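Local coordinates for Arf-GAP (Mus musculus, PDB 5C79), which activates the GTPase activity of Arf1 in a phosphatidylinositol 4,5-bisphosphate-dependent manner and binds that lipid through the PH domain described here, at residues S39-K47 with Q57-N65; V89-F99 with Q111-I122. All coordinates share one frame; numbering follows the deposited sequence.

Contact 1: residues S39-K47 with Q57-N65; sequences SEKKGFLLK and QRRKCAVKN. With PBU ((2R)-3-{[(R)-hydroxy{[(1R,2R,3S,4R,5R,6S)-2,3,6-trihydroxy-4,5-bis(phosphonooxy)cyclohexyl]oxy}phosphoryl]oxy}propane-1 ,2-diyl dibutanoate), chain C.
The first beta hairpin of the PH domain pairs Lys47 with Gln57 beside the bound phosphoinositide and runs antiparallel from there to Lys41 and Val63. At the lipid end, Lys47 NZ donates to O43 and, at 2.7 Å, to O52 of PBU, so one ammonium spans the 4- and 5-phosphates. Its chain starts with CG anti to the backbone N (chi1 171°) and then bends at chi3 and chi4, which turns NZ onto the phosphates. Arg59 NE meets the same O52 of PBU at 3.0 Å, nearly straight and at the edge of the guanidinium, in its plane; NH2 adds a weak bond. Gln57 CB lies over one guanidinium face, and Arg59 NH1 donates to Arg58 O, which limits the group's rotation. Such a basic cluster on the first two strands is the canonical phosphoinositide site of PH domains, completed here by Arg53, His72, Ala73 and Arg106. With an alanine at Arg59, O52 is likely to lose its in-plane guanidinium donor and rest, among the strand donors, on Lys47 alone. Gln57 NE2 reaches OP2 of PBU, on the linking phosphate, at 3.1 Å, while a water joins Gln57 OE1 to Lys47 NZ and O. On the other sheet face, Arg58 CG packs on Phe44 CB; both residues belong, with Leu46, Trp56 and Glu113, to a second lipid pocket. Cys61 SG touches Leu45 CB, both side chains also meeting Trp121 of the C-terminal helix.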
loop_
_atom_site.group_PDB
_atom_site.type_symbol
_atom_site.label_atom_id
_atom_site.label_comp_id
_atom_site.label_asym_id
_atom_site.label_seq_id
_atom_site.Cartn_x
_atom_site.Cartn_y
_atom_site.Cartn_z
ATOM N N SER A 39 8.625 -3.166 -9.402
ATOM C CA SER A 39 7.534 -3.910 -8.766
ATOM C C SER A 39 7.786 -4.254 -7.293
ATOM O O SER A 39 6.961 -4.938 -6.683
ATOM C CB SER A 39 7.276 -5.204 -9.549
ATOM O OG SER A 39 8.449 -6.001 -9.599
ATOM N N GLU A 40 8.913 -3.778 -6.747
ATOM C CA GLU A 40 9.271 -3.914 -5.347
ATOM C C GLU A 40 9.577 -2.554 -4.748
ATOM O O GLU A 40 10.080 -1.658 -5.442
ATOM C CB GLU A 40 10.514 -4.799 -5.196
ATOM C CG GLU A 40 10.346 -6.200 -5.708
ATOM C CD GLU A 40 11.605 -7.059 -5.595
ATOM O OE1 GLU A 40 12.657 -6.582 -5.150
ATOM O OE2 GLU A 40 11.538 -8.239 -5.984
ATOM N N LYS A 41 9.252 -2.388 -3.467
ATOM C CA LYS A 41 9.546 -1.172 -2.733
ATOM C C LYS A 41 9.557 -1.478 -1.230
ATOM O O LYS A 41 8.700 -2.220 -0.738
ATOM C CB LYS A 41 8.498 -0.099 -3.023
ATOM C CG LYS A 41 8.743 1.268 -2.402
ATOM C CD LYS A 41 7.716 2.261 -2.883
ATOM C CE LYS A 41 7.835 3.604 -2.216
ATOM N NZ LYS A 41 9.043 4.343 -2.696
ATOM N N LYS A 42 10.500 -0.854 -0.517
ATOM C CA LYS A 42 10.567 -0.890 0.947
ATOM C C LYS A 42 10.394 0.531 1.407
ATOM O O LYS A 42 11.087 1.436 0.925
ATOM C CB LYS A 42 11.931 -1.402 1.412
ATOM C CG LYS A 42 12.229 -2.829 0.971
ATOM C CD LYS A 42 13.590 -3.287 1.467
ATOM C CE LYS A 42 13.951 -4.654 0.914
ATOM N NZ LYS A 42 15.296 -5.060 1.403
ATOM N N GLY A 43 9.497 0.750 2.347
ATOM C CA GLY A 43 9.340 2.086 2.871
ATOM C C GLY A 43 8.373 2.164 4.030
ATOM O O GLY A 43 8.242 1.231 4.822
ATOM N N PHE A 44 7.705 3.292 4.093
ATOM C CA PHE A 44 6.694 3.571 5.105
ATOM C C PHE A 44 5.466 4.162 4.447
ATOM O O PHE A 44 5.532 4.837 3.426
ATOM C CB PHE A 44 7.261 4.550 6.121
ATOM C CG PHE A 44 8.432 4.009 6.886
ATOM C CD1 PHE A 44 9.738 4.173 6.419
ATOM C CD2 PHE A 44 8.229 3.334 8.054
ATOM C CE1 PHE A 44 10.813 3.655 7.137
ATOM C CE2 PHE A 44 9.292 2.818 8.777
ATOM C CZ PHE A 44 10.582 2.974 8.305
ATOM N N LEU A 45 4.319 3.873 5.040
ATOM C CA LEU A 45 3.055 4.513 4.701
ATOM C C LEU A 45 2.369 4.937 6.007
ATOM O O LEU A 45 2.548 4.284 7.032
ATOM C CB LEU A 45 2.137 3.560 3.945
ATOM C CG LEU A 45 2.491 3.383 2.461
ATOM C CD1 LEU A 45 1.678 2.229 1.901
ATOM C CD2 LEU A 45 2.263 4.636 1.658
ATOM N N LEU A 46 1.644 6.046 5.974
ATOM C CA LEU A 46 0.712 6.390 7.057
ATOM C C LEU A 46 -0.538 5.519 6.849
ATOM O O LEU A 46 -1.058 5.476 5.757
ATOM C CB LEU A 46 0.356 7.877 7.022
ATOM C CG LEU A 46 1.506 8.841 7.234
ATOM C CD1 LEU A 46 1.051 10.265 6.991
ATOM C CD2 LEU A 46 2.024 8.679 8.658
ATOM N N LYS A 47 -0.983 4.841 7.906
ATOM C CA LYS A 47 -2.206 4.021 7.881
ATOM C C LYS A 47 -3.172 4.610 8.880
ATOM O O LYS A 47 -2.825 4.766 10.038
ATOM C CB LYS A 47 -1.903 2.582 8.210
ATOM C CG LYS A 47 -3.207 1.768 8.417
ATOM C CD LYS A 47 -3.056 0.313 8.725
ATOM C CE LYS A 47 -2.413 0.010 10.052
ATOM N NZ LYS A 47 -3.221 0.112 11.291
ATOM N N GLN A 57 -1.067 6.803 11.321
ATOM C CA GLN A 57 -0.009 6.109 12.041
ATOM C C GLN A 57 0.978 5.526 11.065
ATOM O O GLN A 57 0.611 4.765 10.148
ATOM C CB GLN A 57 -0.559 5.012 12.965
ATOM C CG GLN A 57 -1.557 5.571 13.968
ATOM C CD GLN A 57 -2.129 4.540 14.903
ATOM O OE1 GLN A 57 -2.703 3.552 14.488
ATOM N NE2 GLN A 57 -2.011 4.803 16.199
ATOM N N ARG A 58 2.251 5.856 11.260
ATOM C CA ARG A 58 3.288 5.402 10.331
ATOM C C ARG A 58 3.589 3.916 10.502
ATOM O O ARG A 58 3.847 3.425 11.613
ATOM C CB ARG A 58 4.573 6.231 10.495
ATOM C CG ARG A 58 5.573 5.913 9.403
ATOM C CD ARG A 58 6.567 7.011 9.168
ATOM N NE ARG A 58 7.442 7.084 10.317
ATOM C CZ ARG A 58 8.238 8.120 10.579
ATOM N NH1 ARG A 58 8.259 9.215 9.790
ATOM N NH2 ARG A 58 8.999 8.076 11.661
ATOM N N ARG A 59 3.593 3.198 9.399
ATOM C CA ARG A 59 3.903 1.774 9.392
ATOM C C ARG A 59 4.933 1.399 8.340
ATOM O O ARG A 59 4.958 1.940 7.229
ATOM C CB ARG A 59 2.627 0.970 9.148
ATOM C CG ARG A 59 1.572 1.169 10.209
ATOM C CD ARG A 59 2.021 0.557 11.519
ATOM N NE ARG A 59 1.012 0.704 12.580
ATOM C CZ ARG A 59 1.039 1.591 13.586
ATOM N NH1 ARG A 59 1.991 2.505 13.721
ATOM N NH2 ARG A 59 0.056 1.569 14.497
ATOM N N LYS A 60 5.813 0.482 8.702
ATOM C CA LYS A 60 6.778 -0.068 7.761
ATOM C C LYS A 60 6.003 -0.950 6.779
ATOM O O LYS A 60 5.254 -1.810 7.203
ATOM C CB LYS A 60 7.795 -0.939 8.505
ATOM C CG LYS A 60 8.944 -1.403 7.639
ATOM C CD LYS A 60 9.791 -2.494 8.300
ATOM C CE LYS A 60 10.178 -3.568 7.287
ATOM N NZ LYS A 60 10.846 -4.721 7.956
ATOM N N CYS A 61 6.183 -0.707 5.484
ATOM C CA CYS A 61 5.491 -1.431 4.413
ATOM C C CYS A 61 6.494 -1.864 3.366
ATOM O O CYS A 61 7.441 -1.149 3.084
ATOM C CB CYS A 61 4.447 -0.524 3.757
ATOM S SG CYS A 61 3.069 -0.169 4.836
ATOM N N ALA A 62 6.257 -3.022 2.774
ATOM C CA ALA A 62 7.103 -3.490 1.688
ATOM C C ALA A 62 6.264 -4.263 0.666
ATOM O O ALA A 62 5.364 -5.012 1.046
ATOM C CB ALA A 62 8.224 -4.365 2.218
ATOM N N VAL A 63 6.639 -4.120 -0.591
ATOM C CA VAL A 63 6.069 -4.889 -1.694
ATOM C C VAL A 63 7.120 -5.808 -2.319
ATOM O O VAL A 63 8.226 -5.370 -2.680
ATOM C CB VAL A 63 5.493 -4.000 -2.798
ATOM C CG1 VAL A 63 4.885 -4.867 -3.902
ATOM C CG2 VAL A 63 4.456 -3.060 -2.232
ATOM N N LYS A 64 6.787 -7.084 -2.389
ATOM C CA LYS A 64 7.671 -8.094 -2.987
ATOM C C LYS A 64 6.849 -9.327 -3.314
ATOM O O LYS A 64 5.953 -9.711 -2.567
ATOM C CB LYS A 64 8.826 -8.477 -2.069
ATOM C CG LYS A 64 10.006 -9.093 -2.807
ATOM C CD LYS A 64 11.283 -9.044 -1.998
ATOM C CE LYS A 64 12.361 -9.906 -2.641
ATOM N NZ LYS A 64 13.581 -9.886 -1.789
ATOM N N ASN A 65 7.180 -9.955 -4.433
ATOM C CA ASN A 65 6.475 -11.170 -4.883
ATOM C C ASN A 65 4.949 -11.062 -4.884
ATOM O O ASN A 65 4.253 -12.003 -4.507
ATOM C CB ASN A 65 6.890 -12.382 -4.019
ATOM C CG ASN A 65 8.385 -12.559 -3.919
ATOM O OD1 ASN A 65 8.913 -12.589 -2.827
ATOM N ND2 ASN A 65 9.058 -12.633 -5.026
HETATM P P1 PBU C . -3.374 2.552 19.221
HETATM P P4 PBU C . -6.158 -1.258 12.801
HETATM P P5 PBU C . -1.496 -2.063 14.074
HETATM C "C3'" PBU C . -4.687 3.482 21.267
HETATM C "C2'" PBU C . -5.974 2.866 21.764
HETATM O "O2'" PBU C . -7.072 3.747 21.465
HETATM C "C1'" PBU C . -5.790 2.487 23.242
HETATM O "O1'" PBU C . -6.411 1.225 23.440
HETATM C C1 PBU C . -4.054 1.135 17.024
HETATM O O1 PBU C . -3.950 1.237 18.448
HETATM C C2 PBU C . -5.500 1.365 16.524
HETATM O O2 PBU C . -6.497 0.485 17.046
HETATM C C3 PBU C . -5.563 1.144 15.046
HETATM O O3 PBU C . -6.934 1.283 14.589
HETATM C C4 PBU C . -4.929 -0.225 14.765
HETATM O O4 PBU C . -5.004 -0.376 13.404
HETATM C C5 PBU C . -3.475 -0.407 15.112
HETATM O O5 PBU C . -2.914 -1.707 14.779
HETATM C C6 PBU C . -3.435 -0.211 16.599
HETATM O O6 PBU C . -2.069 -0.292 16.898
HETATM C C7 PBU C . -7.145 5.010 22.210
HETATM O O7 PBU C . -6.429 5.954 21.919
HETATM C C8 PBU C . -8.172 5.151 23.311
HETATM C C9 PBU C . -9.469 5.617 22.672
HETATM C C10 PBU C . -9.809 4.689 21.527
HETATM C C11 PBU C . -5.715 0.037 23.899
HETATM O O11 PBU C . -4.523 -0.118 23.697
HETATM C C12 PBU C . -6.517 -0.997 24.643
HETATM C C13 PBU C . -7.196 -0.304 25.818
HETATM C C14 PBU C . -8.507 0.334 25.412
HETATM O O41 PBU C . -7.488 -0.522 12.695
HETATM O O42 PBU C . -6.035 -2.523 13.633
HETATM O O43 PBU C . -5.680 -1.331 11.378
HETATM O O51 PBU C . -1.865 -3.431 13.521
HETATM O O52 PBU C . -1.440 -1.005 12.977
HETATM O O53 PBU C . -0.274 -2.009 14.888
HETATM O OP1 PBU C . -3.950 2.415 20.689
HETATM O OP2 PBU C . -3.862 3.788 18.486
HETATM O OP3 PBU C . -1.907 2.404 19.525
HETATM O O HOH W 1 9.109 -9.430 -6.558
HETATM O O HOH W 2 -3.247 2.744 11.975
#

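Contact 2: residues V89-F99 with Q111-I122; sequences VKPNAEDKKSF and QAEDEQDYIAWI
Ser98 OG accepts from Gln111 NE2 at 3.0 Å, close to the amide plane, and donates in turn to Asp95 OD2 on its syn lone pair. Asp95 OD1 accepts two backbone N-H groups, from Lys97 at 3.2 Å, an Asx turn, and from Ser98 at 3.0 Å, an Asx motif, both arriving from the same face of the carboxylate. Asp95 thus ties its own turn together and, through Ser98, positions the end of Gln111. Beside this chain Ala112 N donates to Lys97 O at 2.8 Å, and a water bridges Lys97 NZ, Gln111 OE1 and Ala112 O. The turn joins strands 88-91 and 98-103 of the PH-domain sheet, and it leans on the first turns of the C-terminal helix that closes one end of the beta barrel. Asp114 is the N-cap of that helix, its OD1 accepting from Asp117 N. Tyr118, with CG anti to the backbone N (chi1 159°), lays its ring against the turn: the peptide between Lys96 and Lys97 covers one face, Lys96 C lying 3.6 Å above the ring centre, and Ile122 CD1 takes the opposite face near the rim. Ser98 O sits at the ring edge. Ile122 CG1 also stands over one face of Phe99, 4.2 Å from its centroid, in a CH-pi contact, and Ile122 CG2 meets Val89 CG1. Trp121 CB packs obliquely on the Phe99 ring.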
loop_
_atom_site.group_PDB
_atom_site.type_symbol
_atom_site.label_atom_id
_atom_site.label_comp_id
_atom_site.label_asym_id
_atom_site.label_seq_id
_atom_site.Cartn_x
_atom_site.Cartn_y
_atom_site.Cartn_z
ATOM N N VAL A 89 -6.365 -0.732 -5.680
ATOM C CA VAL A 89 -5.940 0.635 -5.305
ATOM C C VAL A 89 -6.990 1.641 -5.777
ATOM O O VAL A 89 -7.466 1.579 -6.916
ATOM C CB VAL A 89 -4.568 1.014 -5.892
ATOM C CG1 VAL A 89 -4.242 2.466 -5.595
ATOM C CG2 VAL A 89 -3.496 0.115 -5.307
ATOM N N LYS A 90 -7.356 2.566 -4.900
ATOM C CA LYS A 90 -8.256 3.654 -5.245
ATOM C C LYS A 90 -7.576 4.947 -4.825
ATOM O O LYS A 90 -7.531 5.264 -3.627
ATOM C CB LYS A 90 -9.609 3.543 -4.590
ATOM C CG LYS A 90 -10.555 4.635 -5.071
ATOM C CD LYS A 90 -11.934 4.475 -4.504
ATOM C CE LYS A 90 -12.866 5.517 -5.112
ATOM N NZ LYS A 90 -14.212 5.418 -4.495
ATOM N N PRO A 91 -7.000 5.660 -5.796
ATOM C CA PRO A 91 -6.343 6.906 -5.418
ATOM C C PRO A 91 -7.350 7.920 -4.965
ATOM O O PRO A 91 -8.506 7.866 -5.321
ATOM C CB PRO A 91 -5.635 7.363 -6.710
ATOM C CG PRO A 91 -5.797 6.282 -7.692
ATOM C CD PRO A 91 -6.969 5.455 -7.254
ATOM N N ASN A 92 -6.872 8.870 -4.181
ATOM C CA ASN A 92 -7.729 9.911 -3.677
ATOM C C ASN A 92 -8.174 10.854 -4.812
ATOM O O ASN A 92 -7.425 11.136 -5.763
ATOM C CB ASN A 92 -6.993 10.677 -2.609
ATOM C CG ASN A 92 -7.891 11.517 -1.770
ATOM O OD1 ASN A 92 -7.913 12.714 -1.933
ATOM N ND2 ASN A 92 -8.609 10.902 -0.832
ATOM N N ALA A 93 -9.402 11.352 -4.681
ATOM C CA ALA A 93 -10.019 12.217 -5.701
ATOM C C ALA A 93 -9.322 13.564 -5.846
ATOM O O ALA A 93 -9.421 14.218 -6.888
ATOM C CB ALA A 93 -11.476 12.459 -5.349
ATOM N N GLU A 94 -8.593 13.934 -4.791
ATOM C CA GLU A 94 -8.310 15.315 -4.418
ATOM C C GLU A 94 -6.824 15.694 -4.137
ATOM O O GLU A 94 -6.326 16.674 -4.690
ATOM C CB GLU A 94 -9.177 15.625 -3.167
ATOM C CG GLU A 94 -8.468 15.424 -1.812
ATOM C CD GLU A 94 -9.236 14.723 -0.722
ATOM O OE1 GLU A 94 -10.429 14.437 -0.885
ATOM O OE2 GLU A 94 -8.621 14.436 0.322
ATOM N N ASP A 95 -6.131 14.935 -3.281
ATOM C CA ASP A 95 -4.965 15.446 -2.550
ATOM C C ASP A 95 -3.630 14.955 -3.073
ATOM O O ASP A 95 -2.587 15.464 -2.666
ATOM C CB ASP A 95 -5.125 15.226 -1.033
ATOM C CG ASP A 95 -5.016 13.765 -0.601
ATOM O OD1 ASP A 95 -4.975 12.833 -1.448
ATOM O OD2 ASP A 95 -4.962 13.578 0.633
ATOM N N LYS A 96 -3.668 13.983 -3.987
ATOM C CA LYS A 96 -2.460 13.398 -4.599
ATOM C C LYS A 96 -1.427 12.963 -3.555
ATOM O O LYS A 96 -0.219 13.091 -3.767
ATOM C CB LYS A 96 -1.840 14.355 -5.621
ATOM C CG LYS A 96 -2.734 14.698 -6.823
ATOM C CD LYS A 96 -2.124 15.817 -7.660
ATOM C CE LYS A 96 -3.173 16.555 -8.491
ATOM N NZ LYS A 96 -3.348 15.929 -9.837
ATOM N N LYS A 97 -1.923 12.526 -2.392
ATOM C CA LYS A 97 -1.099 11.811 -1.386
ATOM C C LYS A 97 -1.765 10.609 -0.727
ATOM O O LYS A 97 -1.045 9.717 -0.236
ATOM C CB LYS A 97 -0.597 12.705 -0.260
ATOM C CG LYS A 97 0.355 13.794 -0.658
ATOM C CD LYS A 97 1.125 14.308 0.548
ATOM C CE LYS A 97 0.235 14.981 1.584
ATOM N NZ LYS A 97 1.075 15.458 2.730
ATOM N N SER A 98 -3.090 10.624 -0.629
ATOM C CA SER A 98 -3.844 9.570 0.024
ATOM C C SER A 98 -4.310 8.560 -1.009
ATOM O O SER A 98 -4.688 8.928 -2.117
ATOM C CB SER A 98 -5.065 10.085 0.765
ATOM O OG SER A 98 -4.679 11.063 1.736
ATOM N N PHE A 99 -4.345 7.297 -0.613
ATOM C CA PHE A 99 -5.029 6.287 -1.415
ATOM C C PHE A 99 -5.574 5.197 -0.525
ATOM O O PHE A 99 -5.029 4.922 0.524
ATOM C CB PHE A 99 -4.100 5.672 -2.475
ATOM C CG PHE A 99 -2.896 4.969 -1.924
ATOM C CD1 PHE A 99 -1.770 5.670 -1.544
ATOM C CD2 PHE A 99 -2.872 3.564 -1.840
ATOM C CE1 PHE A 99 -0.636 4.984 -1.061
ATOM C CE2 PHE A 99 -1.760 2.897 -1.382
ATOM C CZ PHE A 99 -0.649 3.600 -0.985
ATOM N N GLN A 111 -1.725 7.019 3.435
ATOM C CA GLN A 111 -1.210 8.308 2.940
ATOM C C GLN A 111 0.285 8.220 2.768
ATOM O O GLN A 111 1.012 7.773 3.674
ATOM C CB GLN A 111 -1.658 9.462 3.827
ATOM C CG GLN A 111 -1.299 10.825 3.283
ATOM C CD GLN A 111 -1.821 11.958 4.126
ATOM O OE1 GLN A 111 -1.067 12.626 4.840
ATOM N NE2 GLN A 111 -3.121 12.211 4.014
ATOM N N ALA A 112 0.762 8.644 1.596
ATOM C CA ALA A 112 2.198 8.734 1.348
ATOM C C ALA A 112 2.755 10.053 1.905
ATOM O O ALA A 112 2.024 10.969 2.237
ATOM C CB ALA A 112 2.477 8.656 -0.148
ATOM N N GLU A 113 4.074 10.141 1.914
ATOM C CA GLU A 113 4.777 11.382 2.362
ATOM C C GLU A 113 4.512 12.642 1.550
ATOM O O GLU A 113 4.332 13.731 2.111
ATOM C CB GLU A 113 6.275 11.124 2.376
ATOM C CG GLU A 113 7.125 12.145 3.134
ATOM C CD GLU A 113 8.612 11.837 3.016
ATOM O OE1 GLU A 113 8.977 10.656 2.714
ATOM O OE2 GLU A 113 9.414 12.781 3.230
ATOM N N ASP A 114 4.559 12.498 0.241
ATOM C CA ASP A 114 4.211 13.561 -0.680
ATOM C C ASP A 114 3.701 12.974 -2.004
ATOM O O ASP A 114 3.576 11.762 -2.104
ATOM C CB ASP A 114 5.422 14.478 -0.890
ATOM C CG ASP A 114 6.640 13.745 -1.378
ATOM O OD1 ASP A 114 6.552 12.644 -1.962
ATOM O OD2 ASP A 114 7.727 14.298 -1.173
ATOM N N GLU A 115 3.421 13.872 -2.957
ATOM C CA GLU A 115 3.007 13.620 -4.362
ATOM C C GLU A 115 3.837 12.541 -5.048
ATOM O O GLU A 115 3.311 11.565 -5.599
ATOM C CB GLU A 115 3.064 14.937 -5.217
ATOM C CG GLU A 115 3.982 16.100 -4.754
ATOM C CD GLU A 115 5.417 16.009 -5.274
ATOM O OE1 GLU A 115 6.280 15.527 -4.501
ATOM O OE2 GLU A 115 5.683 16.403 -6.454
ATOM N N GLN A 116 5.133 12.735 -4.996
ATOM C CA GLN A 116 6.073 11.854 -5.669
ATOM C C GLN A 116 6.111 10.440 -5.027
ATOM O O GLN A 116 6.169 9.427 -5.730
ATOM C CB GLN A 116 7.464 12.482 -5.683
ATOM C CG GLN A 116 7.604 13.653 -6.673
ATOM C CD GLN A 116 8.277 13.269 -7.991
ATOM O OE1 GLN A 116 7.992 12.212 -8.566
ATOM N NE2 GLN A 116 9.184 14.134 -8.477
ATOM N N ASP A 117 6.125 10.377 -3.700
ATOM C CA ASP A 117 6.082 9.037 -3.052
ATOM C C ASP A 117 4.747 8.350 -3.229
ATOM O O ASP A 117 4.715 7.129 -3.315
ATOM C CB ASP A 117 6.529 8.995 -1.593
ATOM C CG ASP A 117 7.239 7.668 -1.256
ATOM O OD1 ASP A 117 8.094 7.164 -2.061
ATOM O OD2 ASP A 117 6.986 7.091 -0.215
ATOM N N TYR A 118 3.664 9.127 -3.284
ATOM C CA TYR A 118 2.324 8.639 -3.676
ATOM C C TYR A 118 2.370 7.988 -5.061
ATOM O O TYR A 118 1.907 6.874 -5.229
ATOM C CB TYR A 118 1.291 9.783 -3.624
ATOM C CG TYR A 118 -0.010 9.699 -4.397
ATOM C CD1 TYR A 118 -0.095 10.174 -5.710
ATOM C CD2 TYR A 118 -1.187 9.193 -3.808
ATOM C CE1 TYR A 118 -1.294 10.128 -6.406
ATOM C CE2 TYR A 118 -2.383 9.173 -4.498
ATOM C CZ TYR A 118 -2.429 9.627 -5.795
ATOM O OH TYR A 118 -3.603 9.616 -6.495
ATOM N N ILE A 119 2.970 8.677 -6.027
ATOM C CA ILE A 119 3.101 8.141 -7.399
ATOM C C ILE A 119 3.923 6.849 -7.366
ATOM O O ILE A 119 3.547 5.871 -7.999
ATOM C CB ILE A 119 3.712 9.144 -8.398
ATOM C CG1 ILE A 119 2.700 10.259 -8.714
ATOM C CG2 ILE A 119 4.080 8.481 -9.725
ATOM C CD1 ILE A 119 1.396 9.825 -9.357
ATOM N N ALA A 120 5.007 6.854 -6.609
ATOM C CA ALA A 120 5.870 5.686 -6.456
ATOM C C ALA A 120 5.144 4.493 -5.873
ATOM O O ALA A 120 5.155 3.391 -6.475
ATOM C CB ALA A 120 7.081 6.009 -5.630
ATOM N N TRP A 121 4.503 4.700 -4.714
ATOM C CA TRP A 121 3.712 3.591 -4.096
ATOM C C TRP A 121 2.645 3.035 -5.025
ATOM O O TRP A 121 2.517 1.822 -5.231
ATOM C CB TRP A 121 3.073 4.025 -2.778
ATOM C CG TRP A 121 3.989 3.881 -1.655
ATOM C CD1 TRP A 121 4.613 4.887 -0.944
ATOM C CD2 TRP A 121 4.445 2.646 -1.105
ATOM N NE1 TRP A 121 5.455 4.313 0.010
ATOM C CE2 TRP A 121 5.333 2.944 -0.049
ATOM C CE3 TRP A 121 4.163 1.303 -1.385
ATOM C CZ2 TRP A 121 5.974 1.925 0.704
ATOM C CZ3 TRP A 121 4.788 0.308 -0.630
ATOM C CH2 TRP A 121 5.665 0.625 0.408
ATOM N N ILE A 122 1.846 3.913 -5.603
ATOM C CA ILE A 122 0.743 3.450 -6.452
ATOM C C ILE A 122 1.278 2.741 -7.715
ATOM O O ILE A 122 0.754 1.714 -8.136
ATOM C CB ILE A 122 -0.207 4.577 -6.790
ATOM C CG1 ILE A 122 -0.964 4.976 -5.517
ATOM C CG2 ILE A 122 -1.227 4.130 -7.821
ATOM C CD1 ILE A 122 -1.783 6.232 -5.676
HETATM O O HOH W 3 1.525 12.838 4.189
#

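Contact 1 closes before contact 2 opens along the chain, and their centres lie 13 Å apart within one PH domain. Both reach the same antiparallel sheet: strand 41-48 of contact 1 neighbours strand 106-111, whose Gln111 N probably donates to Leu46 O. Helix 115-135 forms the second connection. Its Asp117 makes a salt bridge with Lys41, and Trp121 packs against Lys41, Leu45, Cys61 and Val63 of the hairpin. Residues 89-99 with 111-122 thus anchor the start of the helix on the sheet. The hairpin supplies Lys47, Gln57 and Arg59 to one lipid pocket, and the two contacts share the other through Glu113; the side chain of Gln111 lies about 14 Å from the lipid held by Lys47 and Arg59.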